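Local coordinates for protein leucine aminopeptidase 1 (Caenorhabditis elegans, PDB 2HC9) that uses two zinc ions per subunit to release N-terminal amino acids, preferably leucine, from peptides, probably as a digestive enzyme, at residues 174-179 with 190-195; 109-114 with 129-134. The protein carries 1 engineered substitution. One frame throughout, in Å; residues are numbered along the deposited sequence.

Contact 1: residues 174-179 with 190-195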
loop_
_atom_site.group_PDB
_atom_site.type_symbol
_atom_site.label_atom_id
_atom_site.label_comp_id
_atom_site.label_asym_id
_atom_site.label_seq_id
_atom_site.Cartn_x
_atom_site.Cartn_y
_atom_site.Cartn_z
ATOM N N ALA A 174 31.482 13.029 -10.106
ATOM C CA ALA A 174 30.267 12.740 -10.874
ATOM C C ALA A 174 30.406 11.495 -11.763
ATOM O O ALA A 174 29.475 10.692 -11.855
ATOM C CB ALA A 174 29.865 13.956 -11.716
ATOM N N ARG A 175 31.558 11.336 -12.421
ATOM C CA ARG A 175 31.797 10.132 -13.236
ATOM C C ARG A 175 31.667 8.847 -12.412
ATOM O O ARG A 175 31.032 7.856 -12.850
ATOM C CB ARG A 175 33.212 10.182 -13.866
ATOM C CG ARG A 175 33.584 8.868 -14.609
ATOM C CD ARG A 175 35.000 8.915 -15.202
ATOM N NE ARG A 175 36.063 8.999 -14.197
ATOM C CZ ARG A 175 36.520 7.975 -13.459
ATOM N NH1 ARG A 175 36.011 6.749 -13.569
ATOM N NH2 ARG A 175 37.510 8.174 -12.609
ATOM N N LEU A 176 32.296 8.849 -11.233
ATOM C CA LEU A 176 32.268 7.684 -10.351
ATOM C C LEU A 176 30.811 7.392 -9.958
ATOM O O LEU A 176 30.376 6.253 -9.966
ATOM C CB LEU A 176 33.152 7.921 -9.102
ATOM C CG LEU A 176 34.673 8.032 -9.424
ATOM C CD1 LEU A 176 35.420 8.491 -8.150
ATOM C CD2 LEU A 176 35.204 6.677 -9.881
ATOM N N ILE A 177 30.066 8.444 -9.635
ATOM C CA ILE A 177 28.655 8.307 -9.262
ATOM C C ILE A 177 27.809 7.772 -10.414
ATOM O O ILE A 177 26.973 6.884 -10.198
ATOM C CB ILE A 177 28.106 9.653 -8.732
ATOM C CG1 ILE A 177 28.713 9.909 -7.334
ATOM C CG2 ILE A 177 26.527 9.688 -8.712
ATOM C CD1 ILE A 177 28.510 11.357 -6.848
ATOM N N ASP A 178 28.025 8.286 -11.633
ATOM C CA ASP A 178 27.148 7.935 -12.783
ATOM C C ASP A 178 27.411 6.528 -13.316
ATOM O O ASP A 178 26.567 5.974 -14.001
ATOM C CB ASP A 178 27.370 8.904 -13.956
ATOM C CG ASP A 178 26.918 10.328 -13.652
ATOM O OD1 ASP A 178 26.137 10.525 -12.694
ATOM O OD2 ASP A 178 27.330 11.244 -14.402
ATOM N N THR A 179 28.596 5.985 -13.036
ATOM C CA THR A 179 29.000 4.676 -13.580
ATOM C C THR A 179 28.138 3.593 -12.898
ATOM O O THR A 179 28.026 3.567 -11.684
ATOM C CB THR A 179 30.521 4.392 -13.300
ATOM O OG1 THR A 179 31.327 5.460 -13.845
ATOM C CG2 THR A 179 30.972 3.073 -13.887
ATOM N N VAL A 190 38.037 0.575 -5.245
ATOM C CA VAL A 190 39.367 0.462 -4.618
ATOM C C VAL A 190 40.446 0.897 -5.632
ATOM O O VAL A 190 41.318 1.726 -5.311
ATOM C CB VAL A 190 39.655 -0.975 -4.116
ATOM C CG1 VAL A 190 41.152 -1.143 -3.715
ATOM C CG2 VAL A 190 38.747 -1.326 -2.919
ATOM N N ASP A 191 40.368 0.391 -6.860
ATOM C CA ASP A 191 41.383 0.737 -7.878
ATOM C C ASP A 191 41.421 2.230 -8.181
ATOM O O ASP A 191 42.504 2.816 -8.305
ATOM C CB ASP A 191 41.163 -0.069 -9.165
ATOM C CG ASP A 191 41.500 -1.538 -8.998
ATOM O OD1 ASP A 191 42.132 -1.899 -7.994
ATOM O OD2 ASP A 191 41.099 -2.336 -9.858
ATOM N N GLU A 192 40.242 2.846 -8.283
ATOM C CA GLU A 192 40.124 4.290 -8.471
ATOM C C GLU A 192 40.775 5.072 -7.327
ATOM O O GLU A 192 41.460 6.051 -7.564
ATOM C CB GLU A 192 38.651 4.716 -8.665
ATOM C CG GLU A 192 37.997 4.148 -9.949
ATOM C CD GLU A 192 38.172 5.009 -11.188
ATOM O OE1 GLU A 192 38.906 6.012 -11.139
ATOM O OE2 GLU A 192 37.560 4.678 -12.230
ATOM N N ALA A 193 40.555 4.641 -6.085
ATOM C CA ALA A 193 41.125 5.339 -4.933
ATOM C C ALA A 193 42.645 5.167 -4.937
ATOM O O ALA A 193 43.421 6.114 -4.658
ATOM C CB ALA A 193 40.539 4.748 -3.632
ATOM N N VAL A 194 43.076 3.955 -5.253
ATOM C CA VAL A 194 44.524 3.670 -5.300
ATOM C C VAL A 194 45.251 4.503 -6.384
ATOM O O VAL A 194 46.376 4.973 -6.168
ATOM C CB VAL A 194 44.819 2.159 -5.414
ATOM C CG1 VAL A 194 46.346 1.897 -5.665
ATOM C CG2 VAL A 194 44.376 1.452 -4.135
ATOM N N LYS A 195 44.592 4.721 -7.519
ATOM C CA LYS A 195 45.141 5.614 -8.548
ATOM C C LYS A 195 45.394 7.023 -8.019
ATOM O O LYS A 195 46.452 7.590 -8.251
ATOM C CB LYS A 195 44.199 5.682 -9.754
ATOM C CG LYS A 195 44.304 4.479 -10.646
ATOM C CD LYS A 195 43.394 4.630 -11.886
ATOM C CE LYS A 195 44.048 5.544 -12.915
ATOM N NZ LYS A 195 43.185 5.762 -14.113
#
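Arg175 and Glu192 join two helices of the M17 catalytic domain through a bidentate, end-on salt bridge. Arg175 NH1 donates to Glu192 OE2 at 2.9 Å and NH2 to OE1 at 3.0 Å, both bonds nearly straight. The two oxygens lie close to the guanidinium plane, at its edge, yet they are approached from above the carboxylate plane, the two planes standing 33° apart. The NH1/NH2 edge is brought to Glu192 because the arginine chain leaves with CG anti to the backbone N (chi1 174°), is extended through chi2 and bends at chi3. Its NH2 also makes a salt bridge to Glu172 on the same helix, so two carboxylates probably share its positive charge and limit its rotation. The paired ends are only partly buried. Beside the ion pair, Leu176 supplies the apolar packing. Its CD2 methyl lies 3.6 Å from Glu192 CD and 3.8 Å from CG, the two side chains running alongside in opposite senses, while its CG rests off-centre over one guanidinium face. Met276, Ala280 and Glu284 also touch this leucine. Where helix 157-178 ends, Thr179 is the first residue to leave helical geometry, and its OG1 donates to Arg175 O at 2.6 Å from above the carbonyl plane.

Contact 2: residues 109-114 with 129-134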
loop_
_atom_site.group_PDB
_atom_site.type_symbol
_atom_site.label_atom_id
_atom_site.label_comp_id
_atom_site.label_asym_id
_atom_site.label_seq_id
_atom_site.Cartn_x
_atom_site.Cartn_y
_atom_site.Cartn_z
ATOM N N VAL A 109 34.094 24.366 -26.814
ATOM C CA VAL A 109 33.161 25.226 -26.069
ATOM C C VAL A 109 33.925 26.293 -25.310
ATOM O O VAL A 109 34.798 25.996 -24.499
ATOM C CB VAL A 109 32.258 24.447 -25.116
ATOM C CG1 VAL A 109 31.158 25.386 -24.559
ATOM C CG2 VAL A 109 31.631 23.288 -25.873
ATOM N N HIS A 110 33.597 27.541 -25.597
ATOM C CA HIS A 110 34.287 28.653 -24.985
ATOM C C HIS A 110 33.329 29.361 -24.007
ATOM O O HIS A 110 32.300 29.915 -24.441
ATOM C CB HIS A 110 34.738 29.625 -26.087
ATOM C CG HIS A 110 35.736 30.648 -25.621
ATOM N ND1 HIS A 110 36.180 31.671 -26.432
ATOM C CD2 HIS A 110 36.387 30.795 -24.441
ATOM C CE1 HIS A 110 37.059 32.408 -25.769
ATOM N NE2 HIS A 110 37.200 31.900 -24.559
ATOM N N PHE A 111 33.658 29.324 -22.716
ATOM C CA PHE A 111 32.932 30.134 -21.714
ATOM C C PHE A 111 33.672 31.423 -21.458
ATOM O O PHE A 111 34.878 31.417 -21.182
ATOM C CB PHE A 111 32.734 29.399 -20.373
ATOM C CG PHE A 111 31.829 28.203 -20.491
ATOM C CD1 PHE A 111 30.474 28.309 -20.185
ATOM C CD2 PHE A 111 32.328 26.998 -20.994
ATOM C CE1 PHE A 111 29.624 27.210 -20.359
ATOM C CE2 PHE A 111 31.495 25.890 -21.168
ATOM C CZ PHE A 111 30.139 25.986 -20.848
ATOM N N VAL A 112 32.921 32.511 -21.512
ATOM C CA VAL A 112 33.392 33.781 -20.970
ATOM C C VAL A 112 32.614 34.049 -19.681
ATOM O O VAL A 112 31.415 34.367 -19.710
ATOM C CB VAL A 112 33.200 34.941 -21.947
ATOM C CG1 VAL A 112 33.691 36.242 -21.281
ATOM C CG2 VAL A 112 33.998 34.673 -23.251
ATOM N N LEU A 113 33.317 33.905 -18.577
ATOM C CA LEU A 113 32.715 34.022 -17.239
ATOM C C LEU A 113 33.073 35.364 -16.606
ATOM O O LEU A 113 34.204 35.565 -16.147
ATOM C CB LEU A 113 33.176 32.860 -16.346
ATOM C CG LEU A 113 32.729 32.890 -14.861
ATOM C CD1 LEU A 113 31.193 32.847 -14.750
ATOM C CD2 LEU A 113 33.336 31.711 -14.115
ATOM N N PHE A 114 32.088 36.265 -16.555
ATOM C CA PHE A 114 32.259 37.551 -15.861
ATOM C C PHE A 114 31.827 37.398 -14.413
ATOM O O PHE A 114 30.655 37.496 -14.102
ATOM C CB PHE A 114 31.393 38.623 -16.517
ATOM C CG PHE A 114 31.821 38.975 -17.912
ATOM C CD1 PHE A 114 32.972 39.735 -18.132
ATOM C CD2 PHE A 114 31.049 38.580 -19.005
ATOM C CE1 PHE A 114 33.374 40.079 -19.438
ATOM C CE2 PHE A 114 31.433 38.918 -20.318
ATOM C CZ PHE A 114 32.599 39.674 -20.529
ATOM N N ARG A 129 30.365 20.912 -13.760
ATOM C CA ARG A 129 29.412 19.807 -13.454
ATOM C C ARG A 129 28.597 19.410 -14.688
ATOM O O ARG A 129 28.051 18.301 -14.733
ATOM C CB ARG A 129 28.379 20.183 -12.348
ATOM C CG ARG A 129 28.917 20.756 -11.035
ATOM C CD ARG A 129 27.787 21.219 -10.057
ATOM N NE ARG A 129 28.269 22.142 -9.000
ATOM C CZ ARG A 129 29.054 21.759 -7.985
ATOM N NH1 ARG A 129 29.465 22.643 -7.067
ATOM N NH2 ARG A 129 29.444 20.486 -7.884
ATOM N N THR A 130 28.448 20.321 -15.656
ATOM C CA THR A 130 27.578 20.049 -16.805
ATOM C C THR A 130 28.309 19.266 -17.896
ATOM O O THR A 130 27.701 18.902 -18.894
ATOM C CB THR A 130 27.021 21.345 -17.449
ATOM O OG1 THR A 130 28.099 22.074 -18.070
ATOM C CG2 THR A 130 26.254 22.216 -16.396
ATOM N N PHE A 131 29.619 19.048 -17.725
ATOM C CA PHE A 131 30.391 18.240 -18.676
ATOM C C PHE A 131 30.518 16.810 -18.179
ATOM O O PHE A 131 31.510 16.440 -17.531
ATOM C CB PHE A 131 31.730 18.913 -19.038
ATOM C CG PHE A 131 31.521 20.129 -19.915
ATOM C CD1 PHE A 131 31.269 19.974 -21.271
ATOM C CD2 PHE A 131 31.427 21.381 -19.356
ATOM C CE1 PHE A 131 30.996 21.077 -22.078
ATOM C CE2 PHE A 131 31.156 22.503 -20.150
ATOM C CZ PHE A 131 30.943 22.350 -21.505
ATOM N N CYS A 132 29.455 16.037 -18.404
ATOM C CA CYS A 132 29.361 14.703 -17.784
ATOM C C CYS A 132 30.309 13.760 -18.518
ATOM O O CYS A 132 30.170 13.546 -19.724
ATOM C CB CYS A 132 27.912 14.181 -17.873
ATOM S SG CYS A 132 26.713 15.343 -17.189
ATOM N N LYS A 133 31.265 13.195 -17.796
ATOM C CA LYS A 133 32.243 12.287 -18.410
ATOM C C LYS A 133 31.581 11.005 -18.881
ATOM O O LYS A 133 31.930 10.472 -19.935
ATOM C CB LYS A 133 33.373 11.954 -17.423
ATOM C CG LYS A 133 34.298 13.126 -17.159
ATOM C CD LYS A 133 35.544 12.679 -16.411
ATOM C CE LYS A 133 36.542 13.847 -16.289
ATOM N NZ LYS A 133 37.884 13.274 -15.920
ATOM N N PHE A 134 30.638 10.485 -18.095
ATOM C CA PHE A 134 30.257 9.099 -18.295
ATOM C C PHE A 134 29.141 8.896 -19.326
ATOM O O PHE A 134 28.049 9.449 -19.189
ATOM C CB PHE A 134 29.882 8.405 -16.977
ATOM C CG PHE A 134 29.720 6.920 -17.149
ATOM C CD1 PHE A 134 30.842 6.095 -17.159
ATOM C CD2 PHE A 134 28.468 6.364 -17.386
ATOM C CE1 PHE A 134 30.709 4.710 -17.365
ATOM C CE2 PHE A 134 28.338 4.974 -17.612
ATOM C CZ PHE A 134 29.464 4.174 -17.579
#
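Val109 meets Phe131 near the beginning of strand 108-114, its CG1 methyl lying 4.3 Å from Phe131 CZ at the edge of the ring. His110, next along, is turned away from the loop and hydrogen-bonds Asp149 through NE2. Phe111 points back to the same side as Val109 and makes the main contact. With CG anti to its carbonyl carbon (chi1 -66°), the ring reaches out to meet Phe131 coming from the opposite direction. The rings meet at their rims, without stacking, their planes perpendicular (90°) and their centroids 5.9 Å apart; Phe111 CE2 approaches Phe131 CE2 and CZ at 3.6 Å each, and Phe111 CZ is 3.7 Å from Phe131 CE2. The strand is an inner one of the mixed sheet of the N-terminal domain, flanked by strands 18-25 and 145-151, and this buried pair packs the loop after helix 120-128 against the sheet. Val146 touches both rings, whereas Leu97 and Ile148 add to the packing around Phe111. Shortening Phe111 to alanine would remove the ring that abuts Phe131, and is likely to open a gap there and leave that ring freer to shift. Farther along the segment, the Phe114 ring packs edge-to-face with Phe38. On the loop, the backbone O of Phe131 accepts a hydrogen bond from Arg171 NE on helix 157-178.

In the fold
After the earlier strands of the N-terminal sheet, the chain runs through strand 108-114 and helix 120-128, and contact 2 closes that excursion by bringing the following loop back to the N-terminal sheet. Strand 145-151 and the long helix 157-178 come next. Contact 1 then closes a shorter turn, joining the end of this helix to helix 186-199, which packs on strands 232-238 and 297-307 of the catalytic sheet. The two loops are in series, neither nesting nor crossing, and their centres lie about 21 Å apart. They nevertheless touch: Phe134 CD1 lies 3.4 Å from Thr179 OG1, and Lys133 packs on Arg175. Loop 129-134 thus bridges the N-terminal sheet and helix 157-178.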